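Local coordinates for protein adenylate kinase (PDB 3BE4) that probably catalyses reversible phosphoryl transfer between ATP and AMP, and here binds bis(adenosine)-5'-pentaphosphate, which spans both nucleotide sites, at residues Ser138-His143 against Asp155-Glu160; Gly30-Ser35 against Leu79-Asn84; Ile11-Ser16 against Val175-Phe180. All blocks are in the same frame, centred on the assembly; numbering follows the deposited sequence.

In the fold
Contact 3 is the buried one: in it the phosphate-binding loop after strand 7-12 packs against helix 170-184 through an aromatic ring and a proline, with charge confined to the arginine that meets the pentaphosphate. Contacts 1 and 2 lie further from the centre of the chain and are only partly buried. Contact 2 reaches the same parallel sheet as contact 3, but at its edge strand 32-35, where apolar side chains touch and the two segments share no polar bond. Contact 1 belongs to the lid and is almost wholly ionic and hydrogen-bonded. It shares no element with the other two, yet, like contact 3, touches the bound inhibitor; their centres are 23 Å apart.

Contact 1 of 3, residues Ser138-His143 against Asp155-Glu160; sequences SGRIYH and DDVTGE. With AP5 (bis(adenosine)-5'-pentaphosphate), chain C.
Asp155 holds its carboxylate anti to its own backbone N (chi1 180°), turned to the 138-143 segment, and Arg140 folds its chain at chi3 (-80°) to lay NE and one terminal nitrogen side by side against it. The result is a side-on, two-pronged salt bridge: Arg140 NE meets the syn lone pair of Asp155 OD1 at 2.9 Å, and Arg140 NH2 reaches Asp155 OD2 at 2.8 Å. Guanidinium and carboxylate planes differ by only 27°, so the pair is nearly coplanar. Val157 CG2 lies over one face of the Arg140 guanidinium and Ser138 OG over the other, sandwiching a group whose rotation the two-pronged bridge already sets.

On the anti side of Asp155 OD2 the backbone N and hydroxyl of Thr158 both donate, each tilted out of the carboxylate plane, the latter, Thr158 OG1, at 2.9 Å. Completed by His135, which bonds Ser138 OG and Glu160, the cluster resembles the hydrogen-bonded His-Ser-Asp-Thr group of zinc-free adenylate kinase lids, which stands where zinc-binding relatives place metal ligands.

Tyr142 supplies the second link. Its ring stands steeply to the carboxylate, and Tyr142 OH gives its proton to Asp155 OD1 (2.7 Å) from above the carboxylate plane while accepting from Asp156 N at 3.0 Å. A phenol suits this buried spot because one hydroxyl can serve as donor and acceptor at once. With both oxygens multiply gripped, the aspartate is probably kept ionised.

Ser138 forms an ST turn, its OG accepting from Arg140 N at 2.9 Å, and Gly139 suits the positive phi that follows. Beyond the cluster the strand faces the nucleotide: ribose hydroxyl O3J of AP5 donates to Tyr142 O at 2.8 Å.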
loop_
_atom_site.group_PDB
_atom_site.type_symbol
_atom_site.label_atom_id
_atom_site.label_comp_id
_atom_site.label_asym_id
_atom_site.label_seq_id
_atom_site.Cartn_x
_atom_site.Cartn_y
_atom_site.Cartn_z
ATOM N N SER A 138 9.962 -8.021 -6.970
ATOM C CA SER A 138 8.819 -7.338 -7.641
ATOM C C SER A 138 7.842 -6.863 -6.613
ATOM O O SER A 138 7.071 -5.908 -6.863
ATOM C CB SER A 138 8.015 -8.227 -8.543
ATOM O OG SER A 138 7.342 -9.265 -7.804
ATOM N N GLY A 139 7.876 -7.500 -5.445
ATOM C CA GLY A 139 6.926 -7.068 -4.371
ATOM C C GLY A 139 5.616 -7.877 -4.544
ATOM O O GLY A 139 4.649 -7.626 -3.811
ATOM N N ARG A 140 5.491 -8.736 -5.577
ATOM C CA ARG A 140 4.288 -9.532 -5.679
ATOM C C ARG A 140 4.032 -10.371 -4.401
ATOM O O ARG A 140 4.976 -10.862 -3.784
ATOM C CB ARG A 140 4.325 -10.511 -6.837
ATOM C CG ARG A 140 4.107 -9.774 -8.261
ATOM C CD ARG A 140 4.004 -10.850 -9.393
ATOM N NE ARG A 140 5.372 -11.270 -9.740
ATOM C CZ ARG A 140 6.268 -10.549 -10.446
ATOM N NH1 ARG A 140 5.963 -9.327 -10.929
ATOM N NH2 ARG A 140 7.495 -11.032 -10.684
ATOM N N ILE A 141 2.759 -10.546 -4.112
ATOM C CA ILE A 141 2.428 -11.245 -2.841
ATOM C C ILE A 141 1.465 -12.368 -3.125
ATOM O O ILE A 141 0.559 -12.325 -4.078
ATOM C CB ILE A 141 1.518 -10.437 -1.808
ATOM C CG1 ILE A 141 0.760 -9.229 -2.323
ATOM C CG2 ILE A 141 1.681 -10.749 -0.365
ATOM C CD1 ILE A 141 1.298 -7.874 -2.739
ATOM N N TYR A 142 1.606 -13.399 -2.289
ATOM C CA TYR A 142 0.700 -14.582 -2.398
ATOM C C TYR A 142 0.220 -14.968 -1.007
ATOM O O TYR A 142 0.752 -14.414 0.014
ATOM C CB TYR A 142 1.441 -15.762 -2.944
ATOM C CG TYR A 142 2.077 -15.460 -4.307
ATOM C CD1 TYR A 142 1.388 -15.822 -5.467
ATOM C CD2 TYR A 142 3.293 -14.812 -4.404
ATOM C CE1 TYR A 142 1.941 -15.526 -6.711
ATOM C CE2 TYR A 142 3.854 -14.488 -5.630
ATOM C CZ TYR A 142 3.168 -14.895 -6.769
ATOM O OH TYR A 142 3.763 -14.568 -8.029
ATOM N N HIS A 143 -0.768 -15.821 -0.958
ATOM C CA HIS A 143 -1.236 -16.313 0.378
ATOM C C HIS A 143 -1.362 -17.841 0.216
ATOM O O HIS A 143 -2.078 -18.281 -0.708
ATOM C CB HIS A 143 -2.603 -15.707 0.718
ATOM C CG HIS A 143 -2.936 -15.953 2.187
ATOM N ND1 HIS A 143 -3.401 -17.201 2.615
ATOM C CD2 HIS A 143 -2.903 -15.148 3.263
ATOM C CE1 HIS A 143 -3.605 -17.142 3.933
ATOM N NE2 HIS A 143 -3.313 -15.909 4.337
ATOM N N ASP A 155 7.533 -17.665 -7.490
ATOM C CA ASP A 155 6.831 -16.602 -8.147
ATOM C C ASP A 155 6.274 -17.039 -9.516
ATOM O O ASP A 155 6.966 -17.699 -10.364
ATOM C CB ASP A 155 7.774 -15.459 -8.232
ATOM C CG ASP A 155 7.161 -14.244 -8.924
ATOM O OD1 ASP A 155 6.242 -13.661 -8.400
ATOM O OD2 ASP A 155 7.717 -13.776 -10.015
ATOM N N ASP A 156 5.049 -16.609 -9.793
ATOM C CA ASP A 156 4.362 -16.977 -11.051
ATOM C C ASP A 156 5.072 -16.418 -12.275
ATOM O O ASP A 156 4.989 -17.033 -13.341
ATOM C CB ASP A 156 2.980 -16.322 -11.058
ATOM C CG ASP A 156 1.994 -16.994 -10.129
ATOM O OD1 ASP A 156 2.274 -18.097 -9.612
ATOM O OD2 ASP A 156 0.832 -16.503 -10.022
ATOM N N VAL A 157 5.680 -15.257 -12.152
ATOM C CA VAL A 157 6.246 -14.558 -13.329
ATOM C C VAL A 157 7.686 -15.032 -13.553
ATOM O O VAL A 157 8.050 -15.445 -14.700
ATOM C CB VAL A 157 6.149 -13.024 -13.245
ATOM C CG1 VAL A 157 6.797 -12.386 -14.544
ATOM C CG2 VAL A 157 4.740 -12.520 -13.097
ATOM N N THR A 158 8.508 -14.984 -12.508
ATOM C CA THR A 158 9.998 -15.299 -12.604
ATOM C C THR A 158 10.436 -16.706 -12.215
ATOM O O THR A 158 11.569 -17.103 -12.532
ATOM C CB THR A 158 10.813 -14.389 -11.771
ATOM O OG1 THR A 158 10.466 -14.656 -10.368
ATOM C CG2 THR A 158 10.473 -12.884 -12.094
ATOM N N GLY A 159 9.596 -17.466 -11.519
ATOM C CA GLY A 159 10.006 -18.750 -10.989
ATOM C C GLY A 159 10.954 -18.621 -9.796
ATOM O O GLY A 159 11.470 -19.636 -9.334
ATOM N N GLU A 160 11.178 -17.410 -9.257
ATOM C CA GLU A 160 12.156 -17.219 -8.216
ATOM C C GLU A 160 11.443 -17.534 -6.863
ATOM O O GLU A 160 10.212 -17.572 -6.816
ATOM C CB GLU A 160 12.652 -15.832 -8.225
ATOM C CG GLU A 160 13.666 -15.508 -9.459
ATOM C CD GLU A 160 13.912 -14.043 -9.678
ATOM O OE1 GLU A 160 13.469 -13.106 -8.920
ATOM O OE2 GLU A 160 14.670 -13.777 -10.688
HETATM P PA AP5 C . 4.050 -1.996 3.984
HETATM O O1A AP5 C . 4.945 -2.859 3.079
HETATM O O2A AP5 C . 3.059 -1.115 3.382
HETATM O O3A AP5 C . 3.344 -2.944 5.064
HETATM P PB AP5 C . 1.967 -2.796 5.842
HETATM O O1B AP5 C . 1.595 -1.401 5.996
HETATM O O2B AP5 C . 2.062 -3.724 7.061
HETATM O O3B AP5 C . 0.944 -3.489 4.703
HETATM P PG AP5 C . 1.123 -4.811 3.884
HETATM O O1G AP5 C . 1.478 -5.898 4.838
HETATM O O2G AP5 C . 2.015 -4.495 2.755
HETATM O O3G AP5 C . -0.394 -4.942 3.459
HETATM P PD AP5 C . -1.195 -4.887 2.038
HETATM O O1D AP5 C . -0.236 -4.524 0.987
HETATM O O2D AP5 C . -2.402 -4.087 2.306
HETATM O O3D AP5 C . -1.707 -6.396 1.898
HETATM P PE AP5 C . -1.233 -7.499 0.850
HETATM O O1E AP5 C . 0.184 -7.685 0.981
HETATM O O2E AP5 C . -1.791 -7.224 -0.533
HETATM O O5F AP5 C . 4.907 -1.051 4.947
HETATM C C5F AP5 C . 6.044 -1.725 5.509
HETATM C C4F AP5 C . 6.433 -0.805 6.740
HETATM O O4F AP5 C . 7.183 0.266 6.218
HETATM C C3F AP5 C . 5.357 -0.192 7.553
HETATM O O3F AP5 C . 4.864 -1.077 8.535
HETATM C C2F AP5 C . 6.198 0.947 8.166
HETATM O O2F AP5 C . 7.196 0.415 9.122
HETATM C C1F AP5 C . 6.971 1.479 6.973
HETATM N N9A AP5 C . 6.183 2.434 6.242
HETATM C C8A AP5 C . 5.651 2.180 4.947
HETATM N N7A AP5 C . 4.988 3.239 4.514
HETATM C C5A AP5 C . 5.116 4.237 5.502
HETATM C C6A AP5 C . 4.677 5.546 5.543
HETATM N N6A AP5 C . 3.850 6.176 4.701
HETATM N N1A AP5 C . 5.024 6.230 6.735
HETATM C C2A AP5 C . 5.802 5.637 7.615
HETATM N N3A AP5 C . 6.261 4.367 7.613
HETATM C C4A AP5 C . 5.948 3.659 6.432
HETATM O O5J AP5 C . -2.066 -8.730 1.358
HETATM C C5J AP5 C . -1.684 -9.418 2.648
HETATM C C4J AP5 C . -2.045 -10.902 2.421
HETATM O O4J AP5 C . -3.446 -11.159 2.207
HETATM C C3J AP5 C . -1.217 -11.531 1.297
HETATM O O3J AP5 C . -0.869 -12.851 1.659
HETATM C C2J AP5 C . -2.301 -11.586 0.266
HETATM O O2J AP5 C . -2.080 -12.648 -0.650
HETATM C C1J AP5 C . -3.579 -11.931 0.895
HETATM N N9B AP5 C . -4.810 -11.429 0.367
HETATM C C8B AP5 C . -5.002 -10.234 -0.324
HETATM N N7B AP5 C . -6.317 -10.109 -0.582
HETATM C C5B AP5 C . -6.968 -11.209 -0.075
HETATM C C6B AP5 C . -8.347 -11.542 0.106
HETATM N N6B AP5 C . -9.291 -10.742 -0.390
HETATM N N1B AP5 C . -8.645 -12.719 0.723
HETATM C C2B AP5 C . -7.625 -13.492 1.297
HETATM N N3B AP5 C . -6.294 -13.177 1.239
HETATM C C4B AP5 C . -5.961 -11.978 0.634
#

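Contact 2 of 3, residues Gly30-Ser35 against Leu79-Asn84; sequences GLAHLS and LGVCVN
The start of strand 32-35 runs past the turn that follows helix 66-78, the CA atoms coming nearest at Leu31 and Asn84, 6.3 Å apart, and at Ala32 and Cys82, 6.0 Å apart. Ala32 points its methyl toward the turn: CB lies 3.5 Å from Val81 O and 3.9 Å from Val81 CG1, so close to the opposing backbone that a small side chain fits well. Two residues on, and on the same side of the strand, Leu34 presents its forked end to Cys82. Both of its methyls touch the sulfur, Leu34 CD1 at 4.0 Å and CD2 at 4.1 Å from Cys82 SG, which reaches them with a chi1 of -65°, beside its own backbone N. Thiol and leucine are both buried, and Lys76 and Phe77 of helix 66-78 extend the packing around them. Leu31 contributes CD2, which rests 3.8 Å from Asn84 O.

Glycines end the helices that lead into both segments. Gly30 and Gly80 each do so with positive phi, Gly80 in a Schellman motif that leads into a type I turn through Val83. His33 alternates to the other side, against helix 18-29. Strand 32-35 is the outer strand of the parallel sheet, bonded to its neighbour 86-89, and the turn at 79-84 brings the chain back to that neighbour, closing a beta-alpha-beta crossover of the P-loop NTPase fold.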
loop_
_atom_site.group_PDB
_atom_site.type_symbol
_atom_site.label_atom_id
_atom_site.label_comp_id
_atom_site.label_asym_id
_atom_site.label_seq_id
_atom_site.Cartn_x
_atom_site.Cartn_y
_atom_site.Cartn_z
ATOM N N GLY A 30 -3.276 1.476 -15.780
ATOM C CA GLY A 30 -1.951 2.084 -16.239
ATOM C C GLY A 30 -1.458 3.149 -15.275
ATOM O O GLY A 30 -0.834 4.156 -15.672
ATOM N N LEU A 31 -1.717 2.873 -13.991
ATOM C CA LEU A 31 -1.289 3.840 -12.941
ATOM C C LEU A 31 0.044 3.458 -12.356
ATOM O O LEU A 31 0.385 2.259 -12.258
ATOM C CB LEU A 31 -2.323 3.866 -11.840
ATOM C CG LEU A 31 -3.802 4.050 -12.219
ATOM C CD1 LEU A 31 -4.746 4.262 -10.952
ATOM C CD2 LEU A 31 -3.958 5.292 -13.152
ATOM N N ALA A 32 0.770 4.460 -11.799
ATOM C CA ALA A 32 2.049 4.122 -11.127
ATOM C C ALA A 32 1.676 3.623 -9.707
ATOM O O ALA A 32 0.815 4.277 -9.132
ATOM C CB ALA A 32 2.818 5.406 -10.931
ATOM N N HIS A 33 2.217 2.501 -9.254
ATOM C CA HIS A 33 1.855 2.054 -7.937
ATOM C C HIS A 33 2.987 2.552 -6.992
ATOM O O HIS A 33 4.166 2.136 -7.155
ATOM C CB HIS A 33 1.875 0.565 -7.995
ATOM C CG HIS A 33 1.702 -0.052 -6.655
ATOM N ND1 HIS A 33 2.224 -1.286 -6.376
ATOM C CD2 HIS A 33 1.043 0.374 -5.534
ATOM C CE1 HIS A 33 1.945 -1.612 -5.108
ATOM N NE2 HIS A 33 1.181 -0.640 -4.600
ATOM N N LEU A 34 2.640 3.362 -5.986
ATOM C CA LEU A 34 3.612 3.773 -5.023
ATOM C C LEU A 34 3.331 3.219 -3.620
ATOM O O LEU A 34 2.417 3.734 -2.999
ATOM C CB LEU A 34 3.627 5.300 -4.936
ATOM C CG LEU A 34 4.324 6.179 -6.046
ATOM C CD1 LEU A 34 3.571 6.206 -7.236
ATOM C CD2 LEU A 34 4.420 7.668 -5.610
ATOM N N SER A 35 3.978 2.102 -3.271
ATOM C CA SER A 35 3.881 1.530 -1.967
ATOM C C SER A 35 5.092 2.072 -1.250
ATOM O O SER A 35 6.192 1.624 -1.619
ATOM C CB SER A 35 3.885 0.018 -2.068
ATOM O OG SER A 35 4.234 -0.606 -0.841
ATOM N N LEU A 79 10.026 13.440 -10.621
ATOM C CA LEU A 79 10.650 12.777 -11.823
ATOM C C LEU A 79 9.660 12.608 -12.966
ATOM O O LEU A 79 10.108 12.133 -14.005
ATOM C CB LEU A 79 11.207 11.423 -11.402
ATOM C CG LEU A 79 12.390 11.407 -10.365
ATOM C CD1 LEU A 79 12.570 9.996 -9.934
ATOM C CD2 LEU A 79 13.677 12.004 -10.965
ATOM N N GLY A 80 8.362 12.780 -12.707
ATOM C CA GLY A 80 7.246 12.582 -13.744
ATOM C C GLY A 80 6.591 11.236 -13.686
ATOM O O GLY A 80 5.806 10.893 -14.597
ATOM N N VAL A 81 6.921 10.409 -12.688
ATOM C CA VAL A 81 6.384 9.012 -12.570
ATOM C C VAL A 81 4.849 9.002 -12.450
ATOM O O VAL A 81 4.221 7.982 -12.815
ATOM C CB VAL A 81 7.086 8.306 -11.352
ATOM C CG1 VAL A 81 6.442 6.940 -11.021
ATOM C CG2 VAL A 81 8.575 8.139 -11.641
ATOM N N CYS A 82 4.258 10.125 -12.033
ATOM C CA CYS A 82 2.847 10.076 -11.596
ATOM C C CYS A 82 1.921 10.797 -12.531
ATOM O O CYS A 82 0.720 10.933 -12.319
ATOM C CB CYS A 82 2.655 10.769 -10.246
ATOM S SG CYS A 82 3.596 9.800 -9.027
ATOM N N VAL A 83 2.472 11.407 -13.606
ATOM C CA VAL A 83 1.655 12.218 -14.532
ATOM C C VAL A 83 0.527 11.460 -15.215
ATOM O O VAL A 83 -0.555 12.050 -15.517
ATOM C CB VAL A 83 2.533 13.035 -15.548
ATOM C CG1 VAL A 83 3.759 13.708 -14.823
ATOM C CG2 VAL A 83 2.883 12.181 -16.879
ATOM N N ASN A 84 0.745 10.174 -15.407
ATOM C CA ASN A 84 -0.285 9.311 -15.975
ATOM C C ASN A 84 -1.237 8.655 -14.932
ATOM O O ASN A 84 -1.992 7.782 -15.234
ATOM C CB ASN A 84 0.308 8.291 -16.933
ATOM C CG ASN A 84 0.624 8.889 -18.323
ATOM O OD1 ASN A 84 0.103 9.922 -18.700
ATOM N ND2 ASN A 84 1.460 8.200 -19.045
#

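Contact 3 of 3, residues Ile11-Ser16 against Val175-Phe180; sequences IGAPGS and VRLDVF. With AP5 (bis(adenosine)-5'-pentaphosphate), chain C.
The ring of Phe180 presents one face to Ala13, whose CA sits 3.6 Å from the ring centroid and only 6° off the ring normal, a nearly ideal CH-pi contact. With CG anti to the backbone N (chi1 169°), the ring is set face-on to the loop, where Ala13 CB also meets Phe180 CE2 at 3.8 Å. Alanine's single methyl lets its CA settle close over the ring. Pro14 meets Phe180 obliquely and wedges onto the helix: its CD touches Phe180 CB at 3.6 Å, while its CG rests 3.6 Å from Arg176 O and also meets a methyl of Leu177. Leu177 itself is covered by helix 122-130.

Arg176 starts beside Pro14, its CB against the proline ring, then bends at chi2 and chi3 to bring the guanidinium to the pentaphosphate. There Arg176 NE (2.8 Å) and NH2 (2.6 Å) both donate, through clearly bent bonds, to AP5 O2B, which lies in the guanidinium plane, at its edge. Asp168 holds NH1 in a salt bridge and so probably steadies the group; Arg132, which also bonds the inhibitor, and Arg165 lie close by.

On the loop side, Pro14 and Gly15 take the two central places of a type II turn from Ala13 to Ser16, which suit proline and glycine respectively. Ser16 OG ties the turn back to Ala13 O at 2.7 Å, and Gly15 N donates to AP5 O3G at 2.9 Å. With Lys18 and Thr20 following, this is the P-loop (Walker A) of the adenylate kinases, wrapped round the phosphate chain and backed by helix 170-184.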
loop_
_atom_site.group_PDB
_atom_site.type_symbol
_atom_site.label_atom_id
_atom_site.label_comp_id
_atom_site.label_asym_id
_atom_site.label_seq_id
_atom_site.Cartn_x
_atom_site.Cartn_y
_atom_site.Cartn_z
ATOM N N ILE A 11 -6.400 3.310 1.623
ATOM C CA ILE A 11 -6.025 3.347 3.027
ATOM C C ILE A 11 -6.657 2.045 3.591
ATOM O O ILE A 11 -7.757 1.621 3.221
ATOM C CB ILE A 11 -6.829 4.498 3.729
ATOM C CG1 ILE A 11 -6.288 5.848 3.274
ATOM C CG2 ILE A 11 -6.582 4.456 5.280
ATOM C CD1 ILE A 11 -7.215 6.979 3.821
ATOM N N GLY A 12 -5.956 1.426 4.485
ATOM C CA GLY A 12 -6.565 0.236 5.073
ATOM C C GLY A 12 -5.493 -0.298 6.030
ATOM O O GLY A 12 -4.332 0.069 5.943
ATOM N N ALA A 13 -5.961 -1.161 6.911
ATOM C CA ALA A 13 -5.063 -1.782 7.920
ATOM C C ALA A 13 -3.858 -2.395 7.238
ATOM O O ALA A 13 -3.984 -2.880 6.085
ATOM C CB ALA A 13 -5.835 -2.770 8.719
ATOM N N PRO A 14 -2.696 -2.504 7.907
ATOM C CA PRO A 14 -1.599 -3.288 7.437
ATOM C C PRO A 14 -2.146 -4.715 7.132
ATOM O O PRO A 14 -2.892 -5.324 7.876
ATOM C CB PRO A 14 -0.608 -3.259 8.608
ATOM C CG PRO A 14 -1.494 -2.871 9.782
ATOM C CD PRO A 14 -2.417 -1.911 9.273
ATOM N N GLY A 15 -1.847 -5.257 5.943
ATOM C CA GLY A 15 -2.348 -6.558 5.699
ATOM C C GLY A 15 -3.726 -6.714 5.030
ATOM O O GLY A 15 -4.202 -7.840 4.752
ATOM N N SER A 16 -4.342 -5.579 4.647
ATOM C CA SER A 16 -5.699 -5.560 4.185
ATOM C C SER A 16 -5.889 -5.923 2.699
ATOM O O SER A 16 -7.058 -6.030 2.306
ATOM C CB SER A 16 -6.386 -4.222 4.548
ATOM O OG SER A 16 -5.601 -3.119 3.984
ATOM N N VAL A 175 2.222 -4.049 16.785
ATOM C CA VAL A 175 2.638 -2.611 16.564
ATOM C C VAL A 175 1.953 -2.022 15.351
ATOM O O VAL A 175 1.325 -0.980 15.443
ATOM C CB VAL A 175 4.107 -2.442 16.565
ATOM C CG1 VAL A 175 4.454 -1.001 16.413
ATOM C CG2 VAL A 175 4.607 -2.955 17.911
ATOM N N ARG A 176 2.043 -2.749 14.199
ATOM C CA ARG A 176 1.488 -2.251 12.992
ATOM C C ARG A 176 0.006 -1.937 13.107
ATOM O O ARG A 176 -0.473 -0.872 12.645
ATOM C CB ARG A 176 1.687 -3.270 11.779
ATOM C CG ARG A 176 3.138 -3.228 11.279
ATOM C CD ARG A 176 3.631 -4.589 10.804
ATOM N NE ARG A 176 3.010 -4.825 9.479
ATOM C CZ ARG A 176 3.086 -6.043 8.904
ATOM N NH1 ARG A 176 3.645 -7.110 9.539
ATOM N NH2 ARG A 176 2.477 -6.253 7.693
ATOM N N LEU A 177 -0.753 -2.876 13.707
ATOM C CA LEU A 177 -2.171 -2.633 13.925
ATOM C C LEU A 177 -2.385 -1.436 14.911
ATOM O O LEU A 177 -3.260 -0.597 14.654
ATOM C CB LEU A 177 -2.816 -3.890 14.428
ATOM C CG LEU A 177 -3.042 -4.852 13.224
ATOM C CD1 LEU A 177 -3.420 -6.230 13.801
ATOM C CD2 LEU A 177 -4.111 -4.336 12.360
ATOM N N ASP A 178 -1.616 -1.392 15.977
ATOM C CA ASP A 178 -1.859 -0.338 16.988
ATOM C C ASP A 178 -1.631 1.044 16.378
ATOM O O ASP A 178 -2.470 2.012 16.514
ATOM C CB ASP A 178 -0.892 -0.552 18.123
ATOM C CG ASP A 178 -1.233 0.322 19.322
ATOM O OD1 ASP A 178 -2.414 0.357 19.661
ATOM O OD2 ASP A 178 -0.328 1.032 19.858
ATOM N N VAL A 179 -0.480 1.206 15.694
ATOM C CA VAL A 179 -0.168 2.563 15.110
ATOM C C VAL A 179 -1.154 2.874 13.965
ATOM O O VAL A 179 -1.524 4.053 13.729
ATOM C CB VAL A 179 1.307 2.720 14.701
ATOM C CG1 VAL A 179 2.242 2.376 15.929
ATOM C CG2 VAL A 179 1.691 1.666 13.643
ATOM N N PHE A 180 -1.573 1.831 13.207
ATOM C CA PHE A 180 -2.639 2.069 12.228
ATOM C C PHE A 180 -3.947 2.635 12.852
ATOM O O PHE A 180 -4.411 3.681 12.406
ATOM C CB PHE A 180 -3.035 0.777 11.518
ATOM C CG PHE A 180 -4.302 0.947 10.721
ATOM C CD1 PHE A 180 -4.280 1.624 9.464
ATOM C CD2 PHE A 180 -5.503 0.432 11.159
ATOM C CE1 PHE A 180 -5.449 1.844 8.743
ATOM C CE2 PHE A 180 -6.671 0.552 10.343
ATOM C CZ PHE A 180 -6.636 1.339 9.212
HETATM P PA AP5 C . 4.050 -1.996 3.984
HETATM O O1A AP5 C . 4.945 -2.859 3.079
HETATM O O2A AP5 C . 3.059 -1.115 3.382
HETATM O O3A AP5 C . 3.344 -2.944 5.064
HETATM P PB AP5 C . 1.967 -2.796 5.842
HETATM O O1B AP5 C . 1.595 -1.401 5.996
HETATM O O2B AP5 C . 2.062 -3.724 7.061
HETATM O O3B AP5 C . 0.944 -3.489 4.703
HETATM P PG AP5 C . 1.123 -4.811 3.884
HETATM O O1G AP5 C . 1.478 -5.898 4.838
HETATM O O2G AP5 C . 2.015 -4.495 2.755
HETATM O O3G AP5 C . -0.394 -4.942 3.459
HETATM P PD AP5 C . -1.195 -4.887 2.038
HETATM O O1D AP5 C . -0.236 -4.524 0.987
HETATM O O2D AP5 C . -2.402 -4.087 2.306
HETATM O O3D AP5 C . -1.707 -6.396 1.898
HETATM P PE AP5 C . -1.233 -7.499 0.850
HETATM O O1E AP5 C . 0.184 -7.685 0.981
HETATM O O2E AP5 C . -1.791 -7.224 -0.533
HETATM O O5F AP5 C . 4.907 -1.051 4.947
HETATM C C5F AP5 C . 6.044 -1.725 5.509
HETATM C C4F AP5 C . 6.433 -0.805 6.740
HETATM O O4F AP5 C . 7.183 0.266 6.218
HETATM C C3F AP5 C . 5.357 -0.192 7.553
HETATM O O3F AP5 C . 4.864 -1.077 8.535
HETATM C C2F AP5 C . 6.198 0.947 8.166
HETATM O O2F AP5 C . 7.196 0.415 9.122
HETATM C C1F AP5 C . 6.971 1.479 6.973
HETATM N N9A AP5 C . 6.183 2.434 6.242
HETATM C C8A AP5 C . 5.651 2.180 4.947
HETATM N N7A AP5 C . 4.988 3.239 4.514
HETATM C C5A AP5 C . 5.116 4.237 5.502
HETATM C C6A AP5 C . 4.677 5.546 5.543
HETATM N N6A AP5 C . 3.850 6.176 4.701
HETATM N N1A AP5 C . 5.024 6.230 6.735
HETATM C C2A AP5 C . 5.802 5.637 7.615
HETATM N N3A AP5 C . 6.261 4.367 7.613
HETATM C C4A AP5 C . 5.948 3.659 6.432
HETATM O O5J AP5 C . -2.066 -8.730 1.358
HETATM C C5J AP5 C . -1.684 -9.418 2.648
HETATM C C4J AP5 C . -2.045 -10.902 2.421
HETATM O O4J AP5 C . -3.446 -11.159 2.207
HETATM C C3J AP5 C . -1.217 -11.531 1.297
HETATM O O3J AP5 C . -0.869 -12.851 1.659
HETATM C C2J AP5 C . -2.301 -11.586 0.266
HETATM O O2J AP5 C . -2.080 -12.648 -0.650
HETATM C C1J AP5 C . -3.579 -11.931 0.895
HETATM N N9B AP5 C . -4.810 -11.429 0.367
HETATM C C8B AP5 C . -5.002 -10.234 -0.324
HETATM N N7B AP5 C . -6.317 -10.109 -0.582
HETATM C C5B AP5 C . -6.968 -11.209 -0.075
HETATM C C6B AP5 C . -8.347 -11.542 0.106
HETATM N N6B AP5 C . -9.291 -10.742 -0.390
HETATM N N1B AP5 C . -8.645 -12.719 0.723
HETATM C C2B AP5 C . -7.625 -13.492 1.297
HETATM N N3B AP5 C . -6.294 -13.177 1.239
HETATM C C4B AP5 C . -5.961 -11.978 0.634
#